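Local atomic coordinates of PTS system, IIabc component (Clostridium difficile, PDB entry 3IPJ), a protein that probably couples sugar uptake, possibly of trehalose, to sugar phosphorylation in the phosphotransferase system, this chain being its EIIB domain. Residues K8-L13 / A77-M82; D20-I25 / M82-L87; I25-T30 / G70-V75; R31-V36 / S60-I65; D51-V56 / I65-G70. All blocks are in the same frame, centred on the assembly; numbering follows the deposited sequence.

In the fold
The EIIB domain folds as an antiparallel four-stranded sheet, ordered 22-27, 31-36, 62-66, 55-59. Contact 4 joins its two central strands. Contact 5 extends the pairing outward to strand 55-59, sharing Ile65 with contact 4. Contact 2 lies at the other edge, its centre about 18 Å from that of contact 5, and binds strand 22-27 to the chain following helix 71-79. That helix is used twice, by contact 3 against the loop holding Cys28 and by contact 1 against helix 5-17. Along the sequence, contact 1 spans from near the N-terminus to residue 82, enclosing contacts 3, 4 and 5. Contacts 3 and 4 lie next to Cys28, the predicted phosphocysteine; the others join helices and edge strands.

Contact 1: K8-L13 / A77-M82; sequences KIANEL and AEVEKM
The helical layer of the domain comes together where Ala10 of helix 5-17 meets Glu78, Val79 and Met82 near the end of helix 71-79. The backbones come close, with Ala10 CA only 6.0 Å from Val79 CA, because the side chain between them is a single methyl group. Three carbons surround that methyl. Met82 CE presses on Ala10 CB at 3.4 Å, tighter than carbons usually pack, while Val79 CG2 reaches Ala10 CB at 3.8 Å and Glu78 CB lies 3.9 Å from Ala10 CB. Met82 gets there by running straight out from its backbone: beyond CG the chain is fully extended (chi2 -179°, chi3 -175°), and its terminal methyl slips between Ala10 and Asn11, 3.5 Å from Asn11 CG. The thioether starts from the last residue of a type I turn from Val79 to Met82, and Met82 N is bonded to Val79 O at 2.9 Å. The turn thus sends Met82 back against helix 5-17, where it also touches Asn7 and Ile14. Val79 divides its two methyls: with CG1 opposite the backbone N (chi1 167°), CG2 goes to Ala10 and CG1 to Ile25 and Thr86, joining the helix pair to the strand 22-27 side of the fold. Glu78 starts toward Ala10 but bends off beyond CG, and its carboxylate leaves the apolar contact for the surface. There Glu78 OE1 makes a salt bridge with Lys81 NZ at 3.3 Å, weak as a hydrogen bond, and a weak hydrogen bond with Asn7.

Contact 2: D20-I25 / M82-L87; sequences DNIISI and MGLKTL
Ile25 offers both its backbone N-H and its carbonyl to the chain beyond helix 71-79, making a single beta bridge with Thr86. Leu87 N donates to Ile25 O at 2.8 Å, arriving almost head-on to the carbonyl (172° at the oxygen) although the N-H itself is bent. On the other flank of Thr86, Ile25 N gives a weak bond to Lys85 O at 2.9 Å. Each carbonyl also receives a CA-H: Lys85 O from Ser24 CA at 3.0 Å, Ile25 O from Thr86 CA. One step back the pairing runs through a water, which donates to Ile23 O and accepts from Lys85 N at 2.8 Å.

Below the bridge the packing is apolar. Ile25 CD1 is pushed tightly against Leu84 CB, 3.4 Å away, and the same CD1 also meets Thr86 CG2 at 3.6 Å. Leu84 CD2 reaches on to Ile22 CD1 at 3.8 Å.

Ile23 and Ser24 form a classic beta bulge opposite Met35 of strand 31-36. Strand 22-27 is therefore bonded to strand 31-36 along one edge and to residues 85-87 along the other, while Ile25 and Thr86 also rest on Tyr76 and Val79 of helix 71-79.

Contact 3: I25-T30 / G70-V75; sequences ITHCAT and GIVNKV
Val72 spreads its two methyls under the loop that carries Cys28: a chi1 of 63° sets CG1 between the backbone N and carbonyl carbon, facing Ala29, and leaves CG2 opposite the N, facing His27. The loop links strands 22-27 and 31-36, and the Cys-Ala-Thr-Arg-Leu-Arg signature of glucose-type EIIB domains starts in it and runs on into strand 31-36. Cys28 is predicted to be the residue that carries the phosphate, and it also binds zinc in crystals of this protein. Val72 belongs to the first turn of helix 71-79, which follows the N-cap residue Gly70. Its CG1 sits only 3.1 Å from Ala29 O, and its CG2 lies against His27 CB at 3.8 Å, so the valine packs against the helix-facing side of the loop while the CB atoms of Cys28, Ala29 and Thr30 point away from the helix. Cys28 SG, on that outer side, accepts a long, weak but nearly straight bond from Thr30 N (3.6 Å, 169°). The imidazole of His27 stands beside the amide of Asn73, the two planes 75° apart, and its ring also meets Tyr76 one turn further along the helix. Arg33 touches Cys28 from the neighbouring strand. A single water bridges loop and helix start: it donates to Ala29 O at 2.7 Å and accepts from both Gly70 N at 2.7 Å and Asn73 ND2 at 2.7 Å.

Contact 4: R31-V36 / S60-I65; sequences RLRVMV and SGQYQI
Arg31 reaches across to Gln64 on the adjoining strand. Its CB passes 3.7 Å from Ile65 O, and the chain then runs extended through CG (chi2 178°) to CD, 3.6 Å from Gln64 OE1. At the tip, Arg31 NH1 donates to Gln64 OE1 at 2.7 Å. The oxygen lies in the guanidinium plane, though the amide is turned 53° from it. The same OE1 sits over one face of the Arg33 guanidinium, 3.6 Å above its plane and toward the rim, with Arg33 and Gln64 side by side and pointing the same way.

Beneath them strands 31-36 and 62-66 are antiparallel. Leu32 pairs with Ile65 and Val34 with Tyr63 through two backbone bonds each, such as Tyr63 N to Val34 O at 2.8 Å. These four residues turn to the helix-covered face, where Val34 CG2 meets Ile65 CD1 at 3.8 Å and the Tyr63 hydroxyl is bonded to Asp44.

One face is thus largely apolar and the other rich in arginine and amide groups. Arg33 touches Cys28, the predicted phosphocysteine, consistent with a place where a phosphate on the cysteine could be met by positive charge.

Contact 5: D51-V56 / I65-G70; sequences DEVKGV and IILGTG
Ile66 O takes the shortest bond here, from Lys54 N at 2.7 Å and almost perfectly straight (174°), and Val53 CA brings a C-H to the same oxygen. The return bond comes from Ile66 N to Gly55 O at 3.0 Å, tilted out of the carbonyl plane. The two bonds therefore use neighbouring residues, Lys54 and Gly55, opposite the single Ile66.

On the inner side Val53 straddles a methyl of Ile65: its CG1 and CG2 are both 3.8 Å from Ile65 CG2. Leu67 CD2 tucks beneath the backbone of Glu52, 3.7 Å from Glu52 O. The carboxylates of Asp51 and Glu52 are drawn off to a shared salt-bridge partner, Lys5.

Lys54 lies on the outer side, its side chain about at right angles to that of Ile66. Held extended as far as CE (chi2 -177°, chi3 -168°), it stretches over the bare CA of Gly68, which CE approaches to 3.6 Å. A bend at the last torsion turns NZ to a water 2.9 Å away, and this water donates to Leu67 O at 2.8 Å.

Further on, Val56 and Ile65 face each other as an antiparallel non-hydrogen-bonded pair. This is the open end of the beta hairpin formed by strands 55-59 and 62-66, at one edge of the EIIB sheet.

Contact 1: K8-L13 / A77-M82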
# COMPACT_ATOMS: atom_id res chain seq x y z
N LYS A 8 2.85 -5.43 -9.97
CA LYS A 8 1.82 -4.70 -10.78
C LYS A 8 0.76 -4.03 -9.88
O LYS A 8 0.47 -2.86 -10.02
CB LYS A 8 1.12 -5.61 -11.79
CG LYS A 8 2.07 -6.26 -12.74
CD LYS A 8 1.37 -7.31 -13.61
CE LYS A 8 0.06 -6.80 -14.15
NZ LYS A 8 0.26 -6.02 -15.43
N ILE A 9 0.17 -4.80 -8.96
CA ILE A 9 -0.71 -4.21 -7.96
C ILE A 9 -0.01 -3.04 -7.20
O ILE A 9 -0.56 -1.96 -7.10
CB ILE A 9 -1.20 -5.31 -6.94
CG1 ILE A 9 -1.98 -6.44 -7.70
CG2 ILE A 9 -2.00 -4.67 -5.76
CD1 ILE A 9 -2.17 -7.80 -6.91
N ALA A 10 1.19 -3.25 -6.67
CA ALA A 10 1.89 -2.18 -5.95
C ALA A 10 1.98 -0.97 -6.83
O ALA A 10 1.71 0.15 -6.40
CB ALA A 10 3.30 -2.61 -5.56
N ASN A 11 2.41 -1.16 -8.07
CA ASN A 11 2.54 -0.00 -8.96
C ASN A 11 1.23 0.70 -9.28
O ASN A 11 1.19 1.95 -9.35
CB ASN A 11 3.35 -0.33 -10.22
CG ASN A 11 4.84 -0.18 -9.97
OD1 ASN A 11 5.51 -1.15 -9.76
ND2 ASN A 11 5.34 1.08 -9.91
N GLU A 12 0.18 -0.09 -9.50
CA GLU A 12 -1.13 0.50 -9.78
C GLU A 12 -1.56 1.29 -8.57
O GLU A 12 -2.06 2.42 -8.70
CB GLU A 12 -2.17 -0.53 -10.15
CG GLU A 12 -1.90 -1.01 -11.59
CD GLU A 12 -2.81 -2.16 -12.15
OE1 GLU A 12 -4.01 -2.22 -11.76
OE2 GLU A 12 -2.32 -2.98 -13.04
N LEU A 13 -1.38 0.71 -7.37
CA LEU A 13 -1.77 1.39 -6.14
C LEU A 13 -1.01 2.72 -5.99
O LEU A 13 -1.66 3.77 -5.76
CB LEU A 13 -1.59 0.46 -4.92
CG LEU A 13 -2.64 -0.64 -4.89
CD1 LEU A 13 -2.39 -1.61 -3.67
CD2 LEU A 13 -4.07 -0.13 -4.97
N ALA A 77 6.19 -6.25 0.14
CA ALA A 77 7.57 -6.55 -0.26
C ALA A 77 7.98 -5.87 -1.62
O ALA A 77 9.16 -5.49 -1.85
CB ALA A 77 7.77 -8.08 -0.29
N GLU A 78 7.01 -5.70 -2.52
CA GLU A 78 7.25 -4.95 -3.73
C GLU A 78 7.40 -3.47 -3.39
O GLU A 78 8.36 -2.85 -3.78
CB GLU A 78 6.11 -5.20 -4.71
CG GLU A 78 6.05 -6.66 -5.08
CD GLU A 78 7.37 -7.19 -5.66
OE1 GLU A 78 8.19 -6.38 -6.20
OE2 GLU A 78 7.57 -8.44 -5.64
N VAL A 79 6.45 -2.90 -2.65
CA VAL A 79 6.54 -1.47 -2.29
C VAL A 79 7.85 -1.13 -1.56
O VAL A 79 8.46 -0.05 -1.78
CB VAL A 79 5.39 -1.05 -1.35
CG1 VAL A 79 5.70 0.33 -0.75
CG2 VAL A 79 3.97 -1.19 -2.07
N GLU A 80 8.31 -2.07 -0.71
CA GLU A 80 9.58 -1.95 0.02
C GLU A 80 10.83 -1.63 -0.85
O GLU A 80 11.82 -1.12 -0.33
CB GLU A 80 9.88 -3.22 0.83
CG GLU A 80 9.31 -3.29 2.26
CD GLU A 80 9.56 -4.65 3.03
OE1 GLU A 80 9.36 -5.77 2.47
OE2 GLU A 80 9.91 -4.54 4.25
N LYS A 81 10.82 -1.97 -2.14
CA LYS A 81 11.99 -1.69 -2.98
C LYS A 81 11.83 -0.33 -3.69
O LYS A 81 12.79 0.26 -4.19
CB LYS A 81 12.22 -2.80 -4.02
CG LYS A 81 12.10 -4.22 -3.51
CD LYS A 81 11.81 -5.17 -4.70
CE LYS A 81 11.59 -6.66 -4.31
NZ LYS A 81 11.27 -7.52 -5.55
N MET A 82 10.60 0.16 -3.71
CA MET A 82 10.25 1.35 -4.45
C MET A 82 10.86 2.60 -3.79
O MET A 82 10.90 3.67 -4.39
CB MET A 82 8.72 1.44 -4.58
CG MET A 82 8.06 0.43 -5.55
SD MET A 82 6.26 0.62 -5.67
CE MET A 82 5.97 -0.78 -6.69

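Contact 2: D20-I25 / M82-L87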
# COMPACT_ATOMS: atom_id res chain seq x y z
N ASP A 20 3.93 11.20 -4.53
CA ASP A 20 4.33 12.25 -3.59
C ASP A 20 3.15 12.61 -2.67
O ASP A 20 3.25 13.53 -1.84
CB ASP A 20 5.03 13.45 -4.31
CG ASP A 20 4.06 14.41 -5.00
OD1 ASP A 20 2.83 14.08 -5.14
OD2 ASP A 20 4.53 15.54 -5.42
N ASN A 21 2.06 11.83 -2.78
CA ASN A 21 0.94 11.93 -1.83
C ASN A 21 1.13 10.96 -0.63
O ASN A 21 0.25 10.89 0.25
CB ASN A 21 -0.40 11.64 -2.57
CG ASN A 21 -1.70 12.06 -1.76
OD1 ASN A 21 -1.66 12.93 -0.88
ND2 ASN A 21 -2.85 11.47 -2.13
N ILE A 22 2.23 10.20 -0.61
CA ILE A 22 2.44 9.14 0.39
C ILE A 22 3.37 9.68 1.46
O ILE A 22 4.48 10.14 1.12
CB ILE A 22 3.06 7.86 -0.28
CG1 ILE A 22 1.94 7.18 -1.19
CG2 ILE A 22 3.77 6.93 0.79
CD1 ILE A 22 2.38 6.22 -2.25
N ILE A 23 2.96 9.65 2.73
CA ILE A 23 3.87 10.01 3.83
C ILE A 23 4.72 8.78 4.21
O ILE A 23 5.96 8.84 4.25
CB ILE A 23 3.10 10.52 5.04
CG1 ILE A 23 2.32 11.78 4.70
CG2 ILE A 23 4.07 10.75 6.26
CD1 ILE A 23 1.46 12.22 5.84
N SER A 24 4.03 7.65 4.48
CA SER A 24 4.68 6.41 4.88
C SER A 24 3.67 5.27 4.71
O SER A 24 2.49 5.55 4.48
CB SER A 24 5.16 6.51 6.35
OG SER A 24 4.08 6.80 7.22
N ILE A 25 4.15 4.02 4.79
CA ILE A 25 3.39 2.87 4.46
C ILE A 25 3.77 1.80 5.43
O ILE A 25 4.93 1.66 5.73
CB ILE A 25 3.84 2.27 3.07
CG1 ILE A 25 3.94 3.39 2.02
CG2 ILE A 25 2.89 1.12 2.65
CD1 ILE A 25 4.99 3.15 0.89
N MET A 82 10.60 0.16 -3.71
CA MET A 82 10.25 1.35 -4.45
C MET A 82 10.86 2.60 -3.79
O MET A 82 10.90 3.67 -4.39
CB MET A 82 8.72 1.44 -4.58
CG MET A 82 8.06 0.43 -5.55
SD MET A 82 6.26 0.62 -5.67
CE MET A 82 5.97 -0.78 -6.69
N GLY A 83 11.33 2.48 -2.55
CA GLY A 83 11.99 3.60 -1.91
C GLY A 83 11.10 4.52 -1.07
O GLY A 83 11.58 5.45 -0.41
N LEU A 84 9.79 4.31 -1.08
CA LEU A 84 8.94 5.15 -0.25
C LEU A 84 9.32 4.84 1.21
O LEU A 84 10.04 3.85 1.47
CB LEU A 84 7.46 4.90 -0.55
CG LEU A 84 7.11 4.86 -2.05
CD1 LEU A 84 8.00 3.90 -2.72
CD2 LEU A 84 5.74 4.38 -2.33
N LYS A 85 8.90 5.70 2.14
CA LYS A 85 9.03 5.46 3.55
C LYS A 85 8.09 4.30 3.95
O LYS A 85 6.90 4.50 4.18
CB LYS A 85 8.66 6.78 4.27
CG LYS A 85 9.06 6.95 5.73
CD LYS A 85 8.86 8.44 6.18
CE LYS A 85 8.55 8.60 7.72
NZ LYS A 85 9.66 8.29 8.72
N THR A 86 8.63 3.10 4.02
CA THR A 86 7.90 1.94 4.51
C THR A 86 8.34 1.72 5.94
O THR A 86 9.49 1.98 6.32
CB THR A 86 8.12 0.68 3.60
OG1 THR A 86 9.54 0.40 3.43
CG2 THR A 86 7.40 0.86 2.20
N LEU A 87 7.45 1.28 6.78
CA LEU A 87 7.84 1.42 8.14
C LEU A 87 7.93 0.07 8.80
O LEU A 87 8.85 -0.12 9.60
CB LEU A 87 6.93 2.41 8.86
CG LEU A 87 7.07 3.82 8.24
CD1 LEU A 87 6.09 4.81 8.83
CD2 LEU A 87 8.51 4.31 8.40
O HOH W 1 6.96 7.58 1.48

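Contact 3: I25-T30 / G70-V75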
# COMPACT_ATOMS: atom_id res chain seq x y z
N ILE A 25 4.15 4.02 4.79
CA ILE A 25 3.39 2.87 4.46
C ILE A 25 3.77 1.80 5.43
O ILE A 25 4.93 1.66 5.73
CB ILE A 25 3.84 2.27 3.07
CG1 ILE A 25 3.94 3.39 2.02
CG2 ILE A 25 2.89 1.12 2.65
CD1 ILE A 25 4.99 3.15 0.89
N THR A 26 2.77 1.05 5.93
CA THR A 26 3.00 -0.21 6.67
C THR A 26 1.86 -1.15 6.32
O THR A 26 1.13 -0.92 5.33
CB THR A 26 3.06 -0.01 8.18
OG1 THR A 26 3.60 -1.21 8.79
CG2 THR A 26 1.65 0.42 8.75
N HIS A 27 1.67 -2.19 7.12
CA HIS A 27 0.61 -3.12 6.83
C HIS A 27 0.18 -3.85 8.08
O HIS A 27 0.88 -3.83 9.06
CB HIS A 27 1.03 -4.13 5.70
CG HIS A 27 1.94 -5.23 6.17
ND1 HIS A 27 3.32 -5.14 6.16
CD2 HIS A 27 1.64 -6.44 6.71
CE1 HIS A 27 3.84 -6.24 6.65
NE2 HIS A 27 2.84 -7.04 7.00
N CYS A 28 -1.00 -4.47 8.07
CA CYS A 28 -1.34 -5.42 9.15
C CYS A 28 -1.52 -6.78 8.46
O CYS A 28 -0.95 -7.04 7.37
CB CYS A 28 -2.60 -5.00 9.96
SG CYS A 28 -4.15 -4.90 8.95
N ALA A 29 -2.31 -7.67 9.06
CA ALA A 29 -2.41 -9.02 8.54
C ALA A 29 -3.16 -9.01 7.26
O ALA A 29 -3.00 -9.94 6.47
CB ALA A 29 -3.08 -9.97 9.60
N THR A 30 -4.03 -8.00 7.05
CA THR A 30 -4.91 -8.07 5.86
C THR A 30 -4.89 -6.77 5.08
O THR A 30 -5.37 -6.75 3.94
CB THR A 30 -6.35 -8.42 6.25
OG1 THR A 30 -6.80 -7.45 7.20
CG2 THR A 30 -6.33 -9.77 6.94
N GLY A 70 -1.38 -12.90 3.44
CA GLY A 70 -0.39 -13.38 2.50
C GLY A 70 -0.27 -12.47 1.27
O GLY A 70 0.86 -12.08 0.92
N ILE A 71 -1.38 -12.14 0.60
CA ILE A 71 -1.33 -11.19 -0.52
C ILE A 71 -0.83 -9.82 0.00
O ILE A 71 -0.03 -9.17 -0.68
CB ILE A 71 -2.71 -11.07 -1.27
CG1 ILE A 71 -3.25 -12.44 -1.71
CG2 ILE A 71 -2.63 -10.06 -2.43
CD1 ILE A 71 -2.40 -13.20 -2.60
N VAL A 72 -1.27 -9.38 1.21
CA VAL A 72 -0.82 -8.10 1.73
C VAL A 72 0.73 -8.03 1.90
O VAL A 72 1.34 -7.00 1.59
CB VAL A 72 -1.60 -7.71 3.05
CG1 VAL A 72 -1.32 -8.69 4.15
CG2 VAL A 72 -1.20 -6.26 3.49
N ASN A 73 1.37 -9.11 2.38
CA ASN A 73 2.85 -9.14 2.59
C ASN A 73 3.64 -9.11 1.32
O ASN A 73 4.70 -8.50 1.30
CB ASN A 73 3.23 -10.43 3.33
CG ASN A 73 2.50 -10.57 4.65
OD1 ASN A 73 3.03 -10.19 5.70
ND2 ASN A 73 1.29 -11.09 4.62
N LYS A 74 3.11 -9.80 0.27
CA LYS A 74 3.75 -9.92 -1.04
C LYS A 74 3.69 -8.57 -1.75
O LYS A 74 4.64 -8.18 -2.44
CB LYS A 74 3.06 -11.00 -1.87
CG LYS A 74 3.19 -12.36 -1.14
CD LYS A 74 2.32 -13.53 -1.79
CE LYS A 74 2.27 -14.81 -0.85
NZ LYS A 74 3.42 -15.74 -0.92
N VAL A 75 2.59 -7.84 -1.55
CA VAL A 75 2.49 -6.47 -2.11
C VAL A 75 3.38 -5.53 -1.31
O VAL A 75 4.10 -4.67 -1.89
CB VAL A 75 1.04 -5.97 -2.15
CG1 VAL A 75 0.94 -4.44 -2.51
CG2 VAL A 75 0.26 -6.86 -3.14
O HOH W 2 -1.07 -11.68 5.82

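Contact 4: R31-V36 / S60-I65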
# COMPACT_ATOMS: atom_id res chain seq x y z
N ARG A 31 -4.37 -5.68 5.67
CA ARG A 31 -4.44 -4.39 4.98
C ARG A 31 -3.08 -3.69 4.76
O ARG A 31 -2.20 -3.68 5.62
CB ARG A 31 -5.42 -3.42 5.70
CG ARG A 31 -6.70 -4.04 6.13
CD ARG A 31 -7.52 -3.00 6.86
NE ARG A 31 -8.87 -3.55 7.13
CZ ARG A 31 -9.90 -2.82 7.60
NH1 ARG A 31 -9.74 -1.51 7.87
NH2 ARG A 31 -11.08 -3.40 7.83
N LEU A 32 -2.92 -3.11 3.59
CA LEU A 32 -1.85 -2.16 3.28
C LEU A 32 -2.34 -0.80 3.82
O LEU A 32 -3.40 -0.32 3.44
CB LEU A 32 -1.66 -2.18 1.75
CG LEU A 32 -0.38 -1.55 1.26
CD1 LEU A 32 0.88 -2.37 1.71
CD2 LEU A 32 -0.44 -1.38 -0.28
N ARG A 33 -1.57 -0.18 4.71
CA ARG A 33 -2.00 1.02 5.36
C ARG A 33 -1.09 2.17 4.95
O ARG A 33 0.08 2.20 5.29
CB ARG A 33 -2.00 0.77 6.86
CG ARG A 33 -3.15 -0.10 7.34
CD ARG A 33 -2.80 -0.66 8.71
NE ARG A 33 -3.89 -1.49 9.23
CZ ARG A 33 -4.90 -1.01 9.96
NH1 ARG A 33 -4.91 0.30 10.27
NH2 ARG A 33 -5.88 -1.84 10.40
N VAL A 34 -1.65 3.12 4.20
CA VAL A 34 -0.86 4.22 3.61
C VAL A 34 -1.24 5.56 4.26
O VAL A 34 -2.40 5.99 4.12
CB VAL A 34 -1.17 4.36 2.10
CG1 VAL A 34 -0.17 5.33 1.45
CG2 VAL A 34 -1.10 3.00 1.48
N MET A 35 -0.29 6.20 4.98
CA MET A 35 -0.53 7.54 5.55
C MET A 35 -0.36 8.47 4.34
O MET A 35 0.72 8.48 3.71
CB MET A 35 0.49 7.88 6.62
CG MET A 35 0.40 6.91 7.80
SD MET A 35 -1.07 7.24 8.83
CE MET A 35 -0.24 7.98 10.21
N VAL A 36 -1.45 9.20 3.98
CA VAL A 36 -1.44 10.05 2.80
C VAL A 36 -1.56 11.56 3.20
O VAL A 36 -2.12 11.91 4.22
CB VAL A 36 -2.54 9.63 1.79
CG1 VAL A 36 -2.22 8.24 1.18
CG2 VAL A 36 -4.00 9.67 2.43
N SER A 60 -8.62 8.40 9.97
CA SER A 60 -7.50 8.79 10.87
C SER A 60 -6.14 8.95 10.14
O SER A 60 -5.09 8.53 10.62
CB SER A 60 -7.37 7.79 12.04
OG SER A 60 -8.65 7.61 12.64
N GLY A 61 -6.20 9.56 8.96
CA GLY A 61 -5.01 9.78 8.14
C GLY A 61 -4.57 8.57 7.33
O GLY A 61 -3.70 8.70 6.47
N GLN A 62 -5.15 7.40 7.59
CA GLN A 62 -4.74 6.14 6.96
C GLN A 62 -5.68 5.75 5.82
O GLN A 62 -6.88 5.50 6.04
CB GLN A 62 -4.75 4.98 7.97
CG GLN A 62 -3.62 5.01 8.97
CD GLN A 62 -3.64 3.77 9.86
OE1 GLN A 62 -3.61 3.86 11.13
NE2 GLN A 62 -3.68 2.63 9.24
N TYR A 63 -5.10 5.65 4.62
CA TYR A 63 -5.79 5.05 3.46
C TYR A 63 -5.51 3.51 3.45
O TYR A 63 -4.39 3.09 3.23
CB TYR A 63 -5.25 5.72 2.19
CG TYR A 63 -6.17 5.52 1.01
CD1 TYR A 63 -7.26 6.36 0.84
CD2 TYR A 63 -5.98 4.47 0.11
CE1 TYR A 63 -8.11 6.20 -0.23
CE2 TYR A 63 -6.83 4.26 -0.97
CZ TYR A 63 -7.89 5.13 -1.14
OH TYR A 63 -8.73 5.00 -2.21
N GLN A 64 -6.54 2.68 3.70
CA GLN A 64 -6.33 1.28 3.98
C GLN A 64 -6.86 0.49 2.76
O GLN A 64 -8.00 0.72 2.31
CB GLN A 64 -7.03 0.90 5.26
CG GLN A 64 -6.61 1.83 6.38
CD GLN A 64 -7.24 1.46 7.72
OE1 GLN A 64 -7.86 0.40 7.86
NE2 GLN A 64 -7.10 2.34 8.73
N ILE A 65 -6.03 -0.40 2.22
CA ILE A 65 -6.42 -1.19 1.08
C ILE A 65 -6.45 -2.61 1.56
O ILE A 65 -5.41 -3.14 1.97
CB ILE A 65 -5.37 -1.09 0.00
CG1 ILE A 65 -5.25 0.40 -0.41
CG2 ILE A 65 -5.66 -2.04 -1.14
CD1 ILE A 65 -4.04 1.05 0.12
O HOH W 3 -1.96 11.19 6.70

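Contact 5: D51-V56 / I65-G70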
# COMPACT_ATOMS: atom_id res chain seq x y z
N ASP A 51 -6.49 -5.52 -9.02
CA ASP A 51 -6.38 -6.95 -8.69
C ASP A 51 -6.14 -7.16 -7.18
O ASP A 51 -5.26 -6.50 -6.56
CB ASP A 51 -5.25 -7.55 -9.55
CG ASP A 51 -5.16 -9.07 -9.49
OD1 ASP A 51 -6.22 -9.71 -9.32
OD2 ASP A 51 -4.02 -9.63 -9.64
N GLU A 52 -6.94 -8.06 -6.60
CA GLU A 52 -6.83 -8.48 -5.21
C GLU A 52 -7.37 -7.47 -4.22
O GLU A 52 -7.41 -7.79 -3.01
CB GLU A 52 -5.36 -8.84 -4.83
CG GLU A 52 -4.80 -10.10 -5.49
CD GLU A 52 -5.82 -11.26 -5.53
OE1 GLU A 52 -6.52 -11.55 -4.53
OE2 GLU A 52 -5.94 -11.90 -6.61
N VAL A 53 -7.76 -6.27 -4.66
CA VAL A 53 -8.26 -5.28 -3.65
C VAL A 53 -9.69 -5.66 -3.25
O VAL A 53 -10.60 -5.66 -4.08
CB VAL A 53 -8.22 -3.84 -4.12
CG1 VAL A 53 -8.87 -2.94 -3.04
CG2 VAL A 53 -6.77 -3.39 -4.47
N LYS A 54 -9.89 -5.98 -1.97
CA LYS A 54 -11.19 -6.46 -1.48
C LYS A 54 -12.10 -5.27 -1.13
O LYS A 54 -13.38 -5.36 -1.26
CB LYS A 54 -10.99 -7.34 -0.26
CG LYS A 54 -10.25 -8.62 -0.55
CD LYS A 54 -10.19 -9.42 0.75
CE LYS A 54 -9.21 -10.61 0.66
NZ LYS A 54 -9.36 -11.50 -0.62
N GLY A 55 -11.47 -4.18 -0.66
CA GLY A 55 -12.18 -2.94 -0.39
C GLY A 55 -11.16 -1.86 -0.03
O GLY A 55 -9.94 -2.11 -0.01
N VAL A 56 -11.66 -0.66 0.24
CA VAL A 56 -10.78 0.47 0.66
C VAL A 56 -11.50 1.24 1.72
O VAL A 56 -12.74 1.28 1.69
CB VAL A 56 -10.41 1.46 -0.47
CG1 VAL A 56 -9.59 0.73 -1.51
CG2 VAL A 56 -11.61 2.08 -1.08
N ILE A 65 -6.03 -0.40 2.22
CA ILE A 65 -6.42 -1.19 1.08
C ILE A 65 -6.45 -2.61 1.56
O ILE A 65 -5.41 -3.14 1.97
CB ILE A 65 -5.37 -1.09 0.00
CG1 ILE A 65 -5.25 0.40 -0.41
CG2 ILE A 65 -5.66 -2.04 -1.14
CD1 ILE A 65 -4.04 1.05 0.12
N ILE A 66 -7.63 -3.22 1.53
CA ILE A 66 -7.76 -4.59 2.05
C ILE A 66 -7.30 -5.56 0.95
O ILE A 66 -7.91 -5.60 -0.13
CB ILE A 66 -9.17 -4.97 2.45
CG1 ILE A 66 -9.85 -3.85 3.27
CG2 ILE A 66 -9.13 -6.31 3.20
CD1 ILE A 66 -11.39 -4.11 3.53
N LEU A 67 -6.23 -6.31 1.22
CA LEU A 67 -5.69 -7.28 0.26
C LEU A 67 -5.85 -8.74 0.74
O LEU A 67 -5.83 -9.67 -0.09
CB LEU A 67 -4.20 -6.94 0.00
CG LEU A 67 -4.02 -5.67 -0.82
CD1 LEU A 67 -2.62 -5.23 -0.70
CD2 LEU A 67 -4.29 -5.97 -2.31
N GLY A 68 -6.03 -8.96 2.04
CA GLY A 68 -6.18 -10.31 2.55
C GLY A 68 -4.83 -10.82 3.04
O GLY A 68 -3.75 -10.28 2.70
N THR A 69 -4.85 -11.85 3.87
CA THR A 69 -3.59 -12.42 4.34
C THR A 69 -2.69 -12.94 3.19
O THR A 69 -3.19 -13.40 2.11
CB THR A 69 -3.85 -13.58 5.30
OG1 THR A 69 -4.52 -14.62 4.58
CG2 THR A 69 -4.66 -13.10 6.51
N GLY A 70 -1.38 -12.90 3.44
CA GLY A 70 -0.39 -13.38 2.50
C GLY A 70 -0.27 -12.47 1.27
O GLY A 70 0.86 -12.08 0.92
O HOH W 4 -6.58 -12.33 -0.41